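Local structure of glutamate--cysteine ligase GshA (Methylobacillus flagellatus KT, 3K1T) at residues A[47-52]-A[343-348]; A[330-335]-A[367-372]; A[357-362]-A[375-380]. The protein probably acts as a ligase that joins glutamate to cysteine, the step with which glutathione synthesis begins. All blocks are in the same frame, centred on the assembly; numbering follows the deposited sequence. Where two conformers were deposited one is given.

Contact 1 of 3, residues A[47-52]-A[343-348]; sequences SVDLRN and EPVIYM. With SO4 (sulfate ion), chain B.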
loop_
_atom_site.group_PDB
_atom_site.type_symbol
_atom_site.label_atom_id
_atom_site.label_comp_id
_atom_site.label_asym_id
_atom_site.label_seq_id
_atom_site.Cartn_x
_atom_site.Cartn_y
_atom_site.Cartn_z
ATOM N N SER A 47 2.168 0.982 -16.749
ATOM C CA SER A 47 1.097 1.940 -17.003
ATOM C C SER A 47 0.224 1.452 -18.143
ATOM O O SER A 47 0.716 0.781 -19.085
ATOM C CB SER A 47 1.626 3.343 -17.299
ATOM O OG SER A 47 2.348 3.399 -18.498
ATOM N N VAL A 48 -1.079 1.744 -18.052
ATOM C CA VAL A 48 -2.006 1.344 -19.090
ATOM C C VAL A 48 -2.834 2.552 -19.517
ATOM O O VAL A 48 -3.430 3.223 -18.659
ATOM C CB VAL A 48 -2.944 0.186 -18.616
ATOM C CG1 VAL A 48 -4.031 -0.111 -19.666
ATOM C CG2 VAL A 48 -2.129 -1.078 -18.311
ATOM N N ASP A 49 -2.822 2.830 -20.819
ATOM C CA ASP A 49 -3.634 3.867 -21.448
ATOM C C ASP A 49 -5.017 3.289 -21.745
ATOM O O ASP A 49 -5.114 2.226 -22.387
ATOM C CB ASP A 49 -3.067 4.298 -22.798
ATOM C CG ASP A 49 -1.715 5.023 -22.711
ATOM O OD1 ASP A 49 -1.145 5.155 -21.614
ATOM O OD2 ASP A 49 -1.223 5.484 -23.784
ATOM N N LEU A 50 -6.072 3.998 -21.312
ATOM C CA LEU A 50 -7.434 3.627 -21.632
ATOM C C LEU A 50 -8.104 4.687 -22.510
ATOM O O LEU A 50 -7.686 5.845 -22.520
ATOM C CB LEU A 50 -8.266 3.499 -20.355
ATOM C CG LEU A 50 -7.768 2.573 -19.233
ATOM C CD1 LEU A 50 -8.736 2.708 -18.007
ATOM C CD2 LEU A 50 -7.638 1.118 -19.735
ATOM N N ARG A 51 -9.159 4.268 -23.206
ATOM C CA ARG A 51 -10.101 5.174 -23.846
ATOM C C ARG A 51 -11.534 4.846 -23.439
ATOM O O ARG A 51 -11.969 3.690 -23.489
ATOM C CB ARG A 51 -9.949 5.216 -25.358
ATOM C CG ARG A 51 -8.689 5.969 -25.782
ATOM C CD ARG A 51 -8.683 6.198 -27.282
ATOM N NE ARG A 51 -7.755 7.254 -27.627
ATOM C CZ ARG A 51 -7.639 7.787 -28.831
ATOM N NH1 ARG A 51 -8.365 7.324 -29.828
ATOM N NH2 ARG A 51 -6.766 8.788 -29.031
ATOM N N ASN A 52 -12.223 5.896 -23.000
ATOM C CA ASN A 52 -13.645 5.839 -22.635
ATOM C C ASN A 52 -14.443 6.474 -23.793
ATOM O O ASN A 52 -14.410 7.690 -24.007
ATOM C CB ASN A 52 -13.828 6.606 -21.334
ATOM C CG ASN A 52 -15.240 6.515 -20.795
ATOM O OD1 ASN A 52 -16.139 6.063 -21.489
ATOM N ND2 ASN A 52 -15.444 6.977 -19.565
ATOM N N GLU A 343 -7.391 11.690 -22.352
ATOM C CA GLU A 343 -7.478 10.254 -22.213
ATOM C C GLU A 343 -6.583 9.778 -21.068
ATOM O O GLU A 343 -5.472 10.271 -20.913
ATOM C CB GLU A 343 -7.173 9.515 -23.530
ATOM C CG GLU A 343 -5.851 9.874 -24.236
ATOM C CD GLU A 343 -5.816 9.332 -25.643
ATOM O OE1 GLU A 343 -5.702 8.085 -25.764
ATOM O OE2 GLU A 343 -5.936 10.130 -26.615
ATOM N N PRO A 344 -7.078 8.836 -20.256
ATOM C CA PRO A 344 -6.378 8.499 -19.011
ATOM C C PRO A 344 -5.287 7.438 -19.145
ATOM O O PRO A 344 -5.348 6.541 -20.009
ATOM C CB PRO A 344 -7.506 7.941 -18.110
ATOM C CG PRO A 344 -8.431 7.311 -19.122
ATOM C CD PRO A 344 -8.450 8.295 -20.269
ATOM N N VAL A 345 -4.316 7.565 -18.240
ATOM C CA VAL A 345 -3.197 6.634 -18.066
ATOM C C VAL A 345 -3.201 6.176 -16.598
ATOM O O VAL A 345 -3.125 7.028 -15.710
ATOM C CB VAL A 345 -1.848 7.348 -18.322
ATOM C CG1 VAL A 345 -0.684 6.329 -18.298
ATOM C CG2 VAL A 345 -1.874 8.143 -19.624
ATOM N N ILE A 346 -3.288 4.876 -16.353
ATOM C CA ILE A 346 -3.381 4.312 -15.029
ATOM C C ILE A 346 -2.028 3.674 -14.662
ATOM O O ILE A 346 -1.511 2.840 -15.421
ATOM C CB ILE A 346 -4.490 3.211 -14.957
ATOM C CG1 ILE A 346 -5.842 3.695 -15.531
ATOM C CG2 ILE A 346 -4.600 2.652 -13.492
ATOM C CD1 ILE A 346 -6.313 4.929 -15.033
ATOM N N TYR A 347 -1.470 4.071 -13.521
ATOM C CA TYR A 347 -0.182 3.561 -13.002
ATOM C C TYR A 347 -0.384 2.480 -11.927
ATOM O O TYR A 347 -1.225 2.629 -11.005
ATOM C CB TYR A 347 0.645 4.726 -12.419
ATOM C CG TYR A 347 1.523 5.391 -13.436
ATOM C CD1 TYR A 347 0.991 5.861 -14.653
ATOM C CD2 TYR A 347 2.888 5.517 -13.226
ATOM C CE1 TYR A 347 1.807 6.432 -15.609
ATOM C CE2 TYR A 347 3.714 6.113 -14.170
ATOM C CZ TYR A 347 3.172 6.546 -15.370
ATOM O OH TYR A 347 3.995 7.076 -16.329
HETATM N N MSE A 348 0.411 1.421 -12.033
HETATM C CA MSE A 348 0.440 0.320 -11.107
HETATM C C MSE A 348 1.856 0.005 -10.686
HETATM O O MSE A 348 2.785 0.161 -11.481
HETATM C CB MSE A 348 -0.220 -0.914 -11.714
HETATM C CG MSE A 348 -1.769 -0.727 -11.798
HETATM SE SE MSE A 348 -2.572 -1.698 -13.283
HETATM C CE MSE A 348 -1.701 -0.728 -14.719
HETATM S S SO4 B . 3.861 6.311 -19.936
HETATM O O1 SO4 B . 3.227 7.603 -20.060
HETATM O O2 SO4 B . 3.427 5.956 -18.621
HETATM O O3 SO4 B . 3.359 5.359 -20.901
HETATM O O4 SO4 B . 5.334 6.433 -20.020
HETATM O O HOH W 1 -5.346 6.462 -23.705
#

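Contact 2 of 3, residues A[330-335]-A[367-372]; sequences GVYTFE and DENLNA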
loop_
_atom_site.group_PDB
_atom_site.type_symbol
_atom_site.label_atom_id
_atom_site.label_comp_id
_atom_site.label_asym_id
_atom_site.label_seq_id
_atom_site.Cartn_x
_atom_site.Cartn_y
_atom_site.Cartn_z
ATOM N N GLY A 330 -10.158 0.825 -33.765
ATOM C CA GLY A 330 -9.887 2.089 -33.087
ATOM C C GLY A 330 -10.990 2.379 -32.077
ATOM O O GLY A 330 -12.151 2.046 -32.333
ATOM N N VAL A 331 -10.619 2.947 -30.928
ATOM C CA VAL A 331 -11.583 3.286 -29.849
ATOM C C VAL A 331 -11.561 4.788 -29.697
ATOM O O VAL A 331 -10.501 5.398 -29.677
ATOM C CB VAL A 331 -11.189 2.604 -28.534
ATOM C CG1 VAL A 331 -12.237 2.913 -27.407
ATOM C CG2 VAL A 331 -11.041 1.067 -28.764
ATOM N N TYR A 332 -12.731 5.401 -29.644
ATOM C CA TYR A 332 -12.851 6.850 -29.464
ATOM C C TYR A 332 -12.639 7.198 -28.011
ATOM O O TYR A 332 -12.937 6.383 -27.107
ATOM C CB TYR A 332 -14.246 7.333 -29.895
ATOM C CG TYR A 332 -14.396 7.393 -31.392
ATOM C CD1 TYR A 332 -14.029 8.529 -32.095
ATOM C CD2 TYR A 332 -14.913 6.310 -32.097
ATOM C CE1 TYR A 332 -14.140 8.590 -33.481
ATOM C CE2 TYR A 332 -15.030 6.351 -33.490
ATOM C CZ TYR A 332 -14.630 7.495 -34.179
ATOM O OH TYR A 332 -14.752 7.561 -35.559
ATOM N N THR A 333 -12.104 8.395 -27.763
ATOM C CA THR A 333 -12.244 9.002 -26.446
ATOM C C THR A 333 -13.111 10.255 -26.574
ATOM O O THR A 333 -12.824 11.123 -27.405
ATOM C CB THR A 333 -10.923 9.392 -25.759
ATOM O OG1 THR A 333 -11.215 10.232 -24.599
ATOM C CG2 THR A 333 -9.943 10.137 -26.732
ATOM N N PHE A 334 -14.161 10.352 -25.751
ATOM C CA PHE A 334 -15.005 11.552 -25.731
ATOM C C PHE A 334 -14.803 12.368 -24.467
ATOM O O PHE A 334 -15.523 13.331 -24.238
ATOM C CB PHE A 334 -16.484 11.203 -25.933
ATOM C CG PHE A 334 -16.745 10.544 -27.242
ATOM C CD1 PHE A 334 -16.501 11.218 -28.419
ATOM C CD2 PHE A 334 -17.128 9.231 -27.306
ATOM C CE1 PHE A 334 -16.703 10.603 -29.655
ATOM C CE2 PHE A 334 -17.338 8.611 -28.531
ATOM C CZ PHE A 334 -17.120 9.307 -29.710
ATOM N N GLU A 335 -13.791 12.042 -23.669
ATOM C CA GLU A 335 -13.490 12.887 -22.516
ATOM C C GLU A 335 -12.809 14.176 -23.012
ATOM O O GLU A 335 -11.931 14.116 -23.879
ATOM C CB GLU A 335 -12.594 12.152 -21.525
ATOM C CG GLU A 335 -13.229 10.906 -20.945
ATOM C CD GLU A 335 -12.447 10.370 -19.732
ATOM O OE1 GLU A 335 -12.525 10.991 -18.650
ATOM O OE2 GLU A 335 -11.726 9.364 -19.885
ATOM N N ASP A 367 -11.071 15.664 -35.240
ATOM C CA ASP A 367 -10.689 14.245 -35.142
ATOM C C ASP A 367 -9.706 13.903 -34.004
ATOM O O ASP A 367 -9.120 12.823 -33.980
ATOM C CB ASP A 367 -10.131 13.763 -36.452
ATOM C CG ASP A 367 -11.205 13.632 -37.527
ATOM O OD1 ASP A 367 -12.409 13.422 -37.204
ATOM O OD2 ASP A 367 -10.814 13.727 -38.706
ATOM N N GLU A 368 -9.543 14.820 -33.058
ATOM C CA GLU A 368 -8.749 14.533 -31.871
ATOM C C GLU A 368 -9.382 13.467 -30.970
ATOM O O GLU A 368 -8.683 12.877 -30.144
ATOM C CB GLU A 368 -8.441 15.822 -31.098
ATOM C CG GLU A 368 -7.371 16.681 -31.799
ATOM C CD GLU A 368 -6.146 15.897 -32.147
ATOM O OE1 GLU A 368 -5.550 15.250 -31.259
ATOM O OE2 GLU A 368 -5.791 15.867 -33.338
ATOM N N ASN A 369 -10.676 13.219 -31.112
ATOM C CA ASN A 369 -11.318 12.095 -30.417
ATOM C C ASN A 369 -10.901 10.720 -30.973
ATOM O O ASN A 369 -11.181 9.692 -30.357
ATOM C CB ASN A 369 -12.848 12.233 -30.357
ATOM C CG ASN A 369 -13.514 12.273 -31.718
ATOM O OD1 ASN A 369 -12.910 11.920 -32.742
ATOM N ND2 ASN A 369 -14.785 12.757 -31.743
ATOM N N LEU A 370 -10.220 10.735 -32.133
ATOM C CA LEU A 370 -9.757 9.540 -32.846
ATOM C C LEU A 370 -8.221 9.460 -32.803
ATOM O O LEU A 370 -7.650 8.439 -32.418
ATOM C CB LEU A 370 -10.287 9.630 -34.298
ATOM C CG LEU A 370 -10.016 8.546 -35.315
ATOM C CD1 LEU A 370 -11.010 8.639 -36.537
ATOM C CD2 LEU A 370 -8.541 8.615 -35.778
ATOM N N ASN A 371 -7.561 10.544 -33.203
ATOM C CA ASN A 371 -6.074 10.588 -33.317
ATOM C C ASN A 371 -5.377 10.249 -31.997
ATOM O O ASN A 371 -5.748 10.761 -30.933
ATOM C CB ASN A 371 -5.602 11.994 -33.771
ATOM C CG ASN A 371 -6.116 12.406 -35.186
ATOM O OD1 ASN A 371 -6.380 11.566 -36.026
ATOM N ND2 ASN A 371 -6.258 13.721 -35.415
ATOM N N ALA A 372 -4.327 9.431 -32.072
ATOM C CA ALA A 372 -3.493 9.127 -30.903
ATOM C C ALA A 372 -2.651 10.381 -30.655
ATOM O O ALA A 372 -2.205 10.995 -31.609
ATOM C CB ALA A 372 -2.603 7.897 -31.181
#

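Contact 3 of 3, residues A[357-362]-A[375-380]; sequences FYRVHT and MHFEPL. With SO4 (sulfate ion), chain B.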
loop_
_atom_site.group_PDB
_atom_site.type_symbol
_atom_site.label_atom_id
_atom_site.label_comp_id
_atom_site.label_asym_id
_atom_site.label_seq_id
_atom_site.Cartn_x
_atom_site.Cartn_y
_atom_site.Cartn_z
ATOM N N PHE A 357 -2.718 9.836 -14.621
ATOM C CA PHE A 357 -2.920 11.156 -15.136
ATOM C C PHE A 357 -3.646 11.099 -16.461
ATOM O O PHE A 357 -3.663 10.072 -17.100
ATOM C CB PHE A 357 -1.577 11.921 -15.257
ATOM C CG PHE A 357 -0.579 11.279 -16.174
ATOM C CD1 PHE A 357 0.340 10.349 -15.680
ATOM C CD2 PHE A 357 -0.523 11.625 -17.504
ATOM C CE1 PHE A 357 1.279 9.775 -16.504
ATOM C CE2 PHE A 357 0.414 11.049 -18.378
ATOM C CZ PHE A 357 1.317 10.100 -17.874
ATOM N N TYR A 358 -4.280 12.209 -16.847
ATOM C CA TYR A 358 -4.794 12.353 -18.205
ATOM C C TYR A 358 -3.756 12.936 -19.167
ATOM O O TYR A 358 -3.026 13.859 -18.807
ATOM C CB TYR A 358 -5.983 13.297 -18.212
ATOM C CG TYR A 358 -7.291 12.706 -17.718
ATOM C CD1 TYR A 358 -8.074 11.959 -18.567
ATOM C CD2 TYR A 358 -7.753 12.941 -16.416
ATOM C CE1 TYR A 358 -9.311 11.468 -18.158
ATOM C CE2 TYR A 358 -9.018 12.442 -15.998
ATOM C CZ TYR A 358 -9.773 11.714 -16.883
ATOM O OH TYR A 358 -11.023 11.220 -16.503
ATOM N N ARG A 359 -3.757 12.437 -20.393
ATOM C CA ARG A 359 -3.068 13.090 -21.506
ATOM C C ARG A 359 -4.090 14.030 -22.149
ATOM O O ARG A 359 -5.062 13.563 -22.741
ATOM C CB ARG A 359 -2.605 12.085 -22.549
ATOM C CG ARG A 359 -1.688 10.950 -22.027
ATOM C CD ARG A 359 -1.288 10.014 -23.156
ATOM N NE ARG A 359 -0.779 8.733 -22.641
ATOM C CZ ARG A 359 0.416 8.556 -22.072
ATOM N NH1 ARG A 359 1.278 9.555 -22.010
ATOM N NH2 ARG A 359 0.760 7.361 -21.577
ATOM N N VAL A 360 -3.838 15.328 -22.034
ATOM C CA VAL A 360 -4.719 16.355 -22.547
ATOM C C VAL A 360 -4.093 16.820 -23.853
ATOM O O VAL A 360 -3.002 17.417 -23.870
ATOM C CB VAL A 360 -4.923 17.513 -21.522
ATOM C CG1 VAL A 360 -5.866 18.652 -22.096
ATOM C CG2 VAL A 360 -5.460 17.009 -20.167
ATOM N N HIS A 361 -4.750 16.490 -24.948
ATOM C CA HIS A 361 -4.232 16.779 -26.297
ATOM C C HIS A 361 -3.923 18.263 -26.490
ATOM O O HIS A 361 -4.730 19.131 -26.139
ATOM C CB HIS A 361 -5.234 16.367 -27.398
ATOM C CG HIS A 361 -5.453 14.895 -27.529
ATOM N ND1 HIS A 361 -5.788 14.308 -28.731
ATOM C CD2 HIS A 361 -5.475 13.903 -26.608
ATOM C CE1 HIS A 361 -6.010 13.024 -28.542
ATOM N NE2 HIS A 361 -5.778 12.743 -27.273
ATOM N N THR A 362 -2.748 18.549 -27.060
ATOM C CA THR A 362 -2.398 19.924 -27.435
ATOM C C THR A 362 -3.009 20.322 -28.784
ATOM O O THR A 362 -3.289 21.478 -28.995
ATOM C CB THR A 362 -0.868 20.155 -27.465
ATOM O OG1 THR A 362 -0.288 19.198 -28.333
ATOM C CG2 THR A 362 -0.249 19.968 -26.088
HETATM N N MSE A 375 3.323 12.431 -28.429
HETATM C CA MSE A 375 3.962 13.353 -27.485
HETATM C C MSE A 375 3.216 14.648 -27.328
HETATM O O MSE A 375 3.579 15.459 -26.503
HETATM C CB MSE A 375 5.355 13.738 -28.018
HETATM C CG MSE A 375 6.302 12.570 -28.128
HETATM SE SE MSE A 375 6.554 11.771 -26.342
HETATM C CE MSE A 375 6.993 13.363 -25.249
ATOM N N HIS A 376 2.197 14.869 -28.148
ATOM C CA HIS A 376 1.475 16.133 -28.162
ATOM C C HIS A 376 0.340 16.172 -27.124
ATOM O O HIS A 376 -0.867 16.112 -27.453
ATOM C CB HIS A 376 0.955 16.398 -29.579
ATOM C CG HIS A 376 2.051 16.430 -30.598
ATOM N ND1 HIS A 376 2.345 15.357 -31.417
ATOM C CD2 HIS A 376 2.989 17.370 -30.866
ATOM C CE1 HIS A 376 3.384 15.654 -32.178
ATOM N NE2 HIS A 376 3.788 16.870 -31.868
ATOM N N PHE A 377 0.745 16.297 -25.874
ATOM C CA PHE A 377 -0.184 16.362 -24.756
ATOM C C PHE A 377 0.476 17.070 -23.597
ATOM O O PHE A 377 1.707 17.142 -23.512
ATOM C CB PHE A 377 -0.652 14.949 -24.354
ATOM C CG PHE A 377 0.400 14.145 -23.620
ATOM C CD1 PHE A 377 0.564 14.274 -22.241
ATOM C CD2 PHE A 377 1.242 13.294 -24.319
ATOM C CE1 PHE A 377 1.550 13.551 -21.567
ATOM C CE2 PHE A 377 2.244 12.563 -23.641
ATOM C CZ PHE A 377 2.383 12.711 -22.274
ATOM N N GLU A 378 -0.333 17.620 -22.717
ATOM C CA GLU A 378 0.094 18.049 -21.406
ATOM C C GLU A 378 -0.598 17.139 -20.351
ATOM O O GLU A 378 -1.780 16.830 -20.497
ATOM C CB GLU A 378 -0.316 19.471 -21.175
ATOM C CG GLU A 378 0.451 20.416 -22.144
ATOM C CD GLU A 378 0.014 21.859 -22.035
ATOM O OE1 GLU A 378 -0.891 22.171 -21.209
ATOM O OE2 GLU A 378 0.588 22.691 -22.802
ATOM N N PRO A 379 0.124 16.745 -19.294
ATOM C CA PRO A 379 -0.482 15.863 -18.267
ATOM C C PRO A 379 -1.414 16.629 -17.343
ATOM O O PRO A 379 -1.180 17.796 -17.080
ATOM C CB PRO A 379 0.728 15.332 -17.482
ATOM C CG PRO A 379 1.800 16.441 -17.638
ATOM C CD PRO A 379 1.556 17.030 -19.039
ATOM N N LEU A 380 -2.454 15.974 -16.851
ATOM C CA LEU A 380 -3.351 16.533 -15.857
ATOM C C LEU A 380 -3.569 15.453 -14.828
ATOM O O LEU A 380 -4.094 14.390 -15.136
ATOM C CB LEU A 380 -4.696 16.884 -16.474
ATOM C CG LEU A 380 -5.737 17.421 -15.501
ATOM C CD1 LEU A 380 -5.377 18.842 -15.012
ATOM C CD2 LEU A 380 -7.114 17.369 -16.216
HETATM S S SO4 B . 3.861 6.311 -19.936
HETATM O O1 SO4 B . 3.227 7.603 -20.060
HETATM O O2 SO4 B . 3.427 5.956 -18.621
HETATM O O3 SO4 B . 3.359 5.359 -20.901
HETATM O O4 SO4 B . 5.334 6.433 -20.020
#

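Contact 1 of 3, residues A[47-52]-A[343-348]
In the central antiparallel sheet, the strand carrying Ser47 to Asn52 lies against the strand carrying Glu343 to Met348, a worked example of distant chain segments zipped together by backbone and side chains alike. Val48 N donates to Ile346 O at 2.9 Å, and Ile346 N returns the bond to Val48 O at 2.8 Å. Leu50 N adds a third bond, to Pro344 O. Beside this strand pair run two further strands of the sheet, 57-63 next to 45-52 and 352-361 next to 340-349, while helix 398-421 packs on the face bearing Val48, Leu50 and Ile346. There the bend of Met348, a selenomethionine, at chi3 (-64°) carries CE to within 3.6 Å of Val48 CG2. On the other face Ser47 CB sits over the Tyr347 ring, 4.0 Å from its centroid, and Ser47 OG donates to sulfate O2 at 2.8 Å. Arg51 grips Glu343 side-on: NE meets OE1 from above the carboxylate plane, and NH2 reaches OE2 on its syn side, at 2.9 Å. A leucine in its place would probably leave the buried Glu343 carboxylate without this two-nitrogen grip, though His361 also bonds OE2, and the loop carbonyls Val331 O and Leu370 O without their donor.

Contact 2 of 3, residues A[330-335]-A[367-372]
Asn369 O is held by two groups of the facing loop: Thr333 N donates to it at 3.0 Å, in the carbonyl plane, and Tyr332 CA adds a C-H...O contact at 3.4 Å. The Asn369 side chain adds a second set of contacts. With chi1 at 61°, CG lies between the backbone N and the carbonyl carbon, and the amide is carried in between two aromatic rings. Its OD1 lies in the plane of the Tyr332 ring, at the edge, 3.6 Å from CE1. On the other branch, ND2 comes to the edge of the Phe334 ring, again 3.6 Å from CE1. The amide stands almost upright to both rings, 89° from the first and 87° from the second. Leu370 CB approaches Tyr332 CE1 at 4.1 Å, while the phenol OH is bonded to Glu277 O. Each loop is also braced from within: Asp367 O accepts from Leu370 N and Asn371 N, and Thr333 OG1, itself hydrogen-bonded to Ala342 O of strand 340-349, accepts from Glu335 N in an ST turn. The 330-335 loop follows strand 324-329 and leads into strand 335-337, whereas the 367-372 loop leaves strand 352-361 for strand 377-381; Arg51 of strand 45-52 joins them, its NH1 bonded to both Val331 O and Leu370 O.

Contact 3 of 3, residues A[357-362]-A[375-380]
Backbone hydrogen bonds join Tyr358 to Leu380 and Val360 to Glu378, each pair bonding in both directions, with Tyr358 N to Leu380 O at 2.8 Å. Beyond the last regular pair, Thr362 N still reaches His376 O at 3.1 Å, but from well above the carbonyl plane. His376 is the centre of an inverse gamma turn there, which brings the chain into the second strand. Phe377 CA and Pro379 CA add C-H...O contacts to Val360 O and Tyr358 O.

On the face bearing Arg359 and Phe377 an arginine chain meets an aromatic ring. Arg359 CG lies over the centre of the Phe377 ring, 4.1 Å from the centroid, in a CH-pi contact. The arginine chain is extended from CG to NE, which carries the guanidinium past the ring, and Phe377 CZ ends up at the edge of the guanidinium, 3.4 Å from NH1. The two planes stand 80° apart, so there is no flat stack, and any cation-pi attraction is weak at most.

Apolar packing follows on both faces. Phe357 CE2 comes to 4.2 Å from Phe377 CE1, and its CD2 touches Pro379 CB; on the opposite face Val360 CG2 meets Leu380 CB at 3.8 Å.

Charge completes the account. Arg359 NH2 donates to sulfate O1 at 2.9 Å and also forms a salt bridge with Asp49; its bond to O3 and that of NH1 to O1 are weak. Gly67 and Asn63 contribute to the same anion site. The sulfate probably came from the crystallisation liquor. As a fold element, the pair is the last step of a beta meander, in which strands 340-349, 352-361 and 377-381 lie side by side in chain order.

Overall arrangement
The three contacts cluster tightly, with centres 12 to 14 Å apart. Along the chain contact 1 closes before contact 3 opens, whereas contact 2 crosses both, since its segments alternate with theirs. Contacts 1 and 3 belong to one antiparallel sheet, linked by the neighbouring strands 340-349 and 352-361, and both reach the same sulfate. Contact 2 packs loops beside that sheet. Polar bonds run between all three: His361 connects Glu343 of contact 1 with Glu368 of contact 2, and Tyr358 of contact 3 bonds Glu335. The principle illustrated is that strand 45-52, from far earlier in the chain, is tied to the 330-380 region by shared buried polar groups.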